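Long-range contact in DNA polymerase sliding clamp C (Sulfolobus tokodaii, PDB 3AIZ), which forms part of a ring that encircles DNA and tethers the polymerase and other DNA-processing proteins to it: residues 94-99 against 111-116. Residues are numbered along the deposited sequence; the frame is centred on the assembly and turned at random.
Sequences NQNIKV and FPSIVA
Ile97 and Phe111 face each other as an antiparallel, hydrogen-bonded pair, their CA atoms 5.5 Å apart, at the end of the beta hairpin made by strands 97-102 and 106-111. This hairpin forms an edge, within this chain, of an antiparallel sheet of the N-terminal domain in the PCNA fold, with strand 106-111 outermost. The two bonds of the pair are unequal. Phe111 N donates to Ile97 O at 3.2 Å; the return bond, Ile97 N to Phe111 O, is weak, 3.4 Å with an N-H...O angle of 131°. Beyond this pair no further backbone bond joins the two segments, and from Pro112 the chain runs on into the loop before strand 130-135.

Phe111 takes part in both apolar side-chain contacts. Its CG stands beside its own backbone N (chi1 -52°), which turns the ring along the hairpin to Val99. Ile97 CG2 packs on Phe111 CB at 3.6 Å and also meets CD1, near the ring plane. Farther along the same edge sits Val99 CG2. Phe74 and Val77 of helix 71-78 also pack on this ring, so the hairpin is joined to the helix beneath the sheet; Arg175 of a neighbouring subunit, PCNA homolog B, packs on it too, placing the pair near a subunit boundary.

On the loop side, Ser113 reaches back beside the turn at Gln95, its OG lying 3.7 Å from Gln95 CB. The ring's closest approach to the opposite strand is in its own plane: Val99 CG2 to Phe111 CE1, 3.5 Å.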
loop_
_atom_site.group_PDB
_atom_site.type_symbol
_atom_site.label_atom_id
_atom_site.label_comp_id
_atom_site.label_asym_id
_atom_site.label_seq_id
_atom_site.Cartn_x
_atom_site.Cartn_y
_atom_site.Cartn_z
ATOM N N ASN C 94 26.920 -20.851 -41.286
ATOM C CA ASN C 94 25.591 -21.361 -41.606
ATOM C C ASN C 94 24.562 -20.238 -41.593
ATOM O O ASN C 94 23.356 -20.484 -41.521
ATOM C CB ASN C 94 25.181 -22.466 -40.630
ATOM C CG ASN C 94 25.853 -23.791 -40.934
ATOM O OD1 ASN C 94 26.523 -23.941 -41.956
ATOM N ND2 ASN C 94 25.671 -24.765 -40.048
ATOM N N GLN C 95 25.055 -19.004 -41.654
ATOM C CA GLN C 95 24.210 -17.815 -41.679
ATOM C C GLN C 95 23.526 -17.564 -40.335
ATOM O O GLN C 95 23.006 -16.476 -40.090
ATOM C CB GLN C 95 23.177 -17.908 -42.808
ATOM C CG GLN C 95 23.790 -17.933 -44.202
ATOM C CD GLN C 95 22.757 -18.147 -45.293
ATOM O OE1 GLN C 95 21.685 -18.702 -45.051
ATOM N NE2 GLN C 95 23.079 -17.708 -46.506
ATOM N N ASN C 96 23.540 -18.570 -39.467
ATOM C CA ASN C 96 22.941 -18.449 -38.143
ATOM C C ASN C 96 23.632 -17.390 -37.291
ATOM O O ASN C 96 24.859 -17.316 -37.246
ATOM C CB ASN C 96 22.958 -19.798 -37.424
ATOM C CG ASN C 96 22.101 -20.839 -38.117
ATOM O OD1 ASN C 96 22.266 -22.040 -37.901
ATOM N ND2 ASN C 96 21.180 -20.380 -38.960
ATOM N N ILE C 97 22.834 -16.571 -36.614
ATOM C CA ILE C 97 23.362 -15.508 -35.769
ATOM C C ILE C 97 23.839 -16.057 -34.423
ATOM O O ILE C 97 23.196 -16.925 -33.830
ATOM C CB ILE C 97 22.309 -14.399 -35.546
ATOM C CG1 ILE C 97 22.924 -13.201 -34.822
ATOM C CG2 ILE C 97 21.108 -14.940 -34.785
ATOM C CD1 ILE C 97 23.929 -12.436 -35.653
ATOM N N LYS C 98 24.976 -15.555 -33.950
ATOM C CA LYS C 98 25.533 -15.970 -32.667
ATOM C C LYS C 98 25.583 -14.814 -31.675
ATOM O O LYS C 98 26.181 -13.775 -31.949
ATOM C CB LYS C 98 26.940 -16.544 -32.843
ATOM C CG LYS C 98 26.983 -18.017 -33.203
ATOM C CD LYS C 98 28.410 -18.545 -33.163
ATOM C CE LYS C 98 28.458 -20.042 -33.428
ATOM N NZ LYS C 98 29.856 -20.554 -33.489
ATOM N N VAL C 99 24.954 -15.002 -30.520
ATOM C CA VAL C 99 24.993 -14.006 -29.458
ATOM C C VAL C 99 25.811 -14.546 -28.291
ATOM O O VAL C 99 25.454 -15.557 -27.688
ATOM C CB VAL C 99 23.581 -13.647 -28.966
ATOM C CG1 VAL C 99 23.632 -12.444 -28.040
ATOM C CG2 VAL C 99 22.666 -13.370 -30.144
ATOM N N PHE C 111 20.621 -18.605 -33.012
ATOM C CA PHE C 111 19.284 -18.573 -33.585
ATOM C C PHE C 111 19.326 -18.955 -35.057
ATOM O O PHE C 111 20.242 -18.563 -35.779
ATOM C CB PHE C 111 18.667 -17.183 -33.416
ATOM C CG PHE C 111 18.705 -16.675 -32.004
ATOM C CD1 PHE C 111 19.739 -15.859 -31.576
ATOM C CD2 PHE C 111 17.713 -17.021 -31.103
ATOM C CE1 PHE C 111 19.779 -15.392 -30.274
ATOM C CE2 PHE C 111 17.747 -16.557 -29.800
ATOM C CZ PHE C 111 18.782 -15.741 -29.385
ATOM N N PRO C 112 18.333 -19.733 -35.507
ATOM C CA PRO C 112 18.253 -20.124 -36.915
ATOM C C PRO C 112 17.908 -18.919 -37.779
ATOM O O PRO C 112 17.172 -18.038 -37.331
ATOM C CB PRO C 112 17.095 -21.123 -36.928
ATOM C CG PRO C 112 16.238 -20.703 -35.784
ATOM C CD PRO C 112 17.201 -20.258 -34.723
ATOM N N SER C 113 18.439 -18.875 -38.995
ATOM C CA SER C 113 18.119 -17.794 -39.915
ATOM C C SER C 113 16.742 -18.009 -40.530
ATOM O O SER C 113 16.308 -19.145 -40.733
ATOM C CB SER C 113 19.178 -17.682 -41.012
ATOM O OG SER C 113 20.428 -17.305 -40.467
ATOM N N ILE C 114 16.056 -16.907 -40.817
ATOM C CA ILE C 114 14.727 -16.964 -41.412
ATOM C C ILE C 114 14.632 -16.004 -42.590
ATOM O O ILE C 114 15.482 -15.128 -42.757
ATOM C CB ILE C 114 13.640 -16.617 -40.380
ATOM C CG1 ILE C 114 13.937 -15.264 -39.734
ATOM C CG2 ILE C 114 13.552 -17.699 -39.315
ATOM C CD1 ILE C 114 12.990 -14.908 -38.610
ATOM N N VAL C 115 13.601 -16.173 -43.412
ATOM C CA VAL C 115 13.398 -15.294 -44.557
ATOM C C VAL C 115 13.159 -13.858 -44.103
ATOM O O VAL C 115 12.271 -13.587 -43.294
ATOM C CB VAL C 115 12.229 -15.763 -45.445
ATOM C CG1 VAL C 115 12.613 -17.025 -46.198
ATOM C CG2 VAL C 115 10.981 -15.993 -44.609
ATOM N N ALA C 116 13.966 -12.942 -44.623
ATOM C CA ALA C 116 13.879 -11.540 -44.244
ATOM C C ALA C 116 13.363 -10.684 -45.396
ATOM O O ALA C 116 13.974 -10.621 -46.462
ATOM C CB ALA C 116 15.235 -11.036 -43.774
#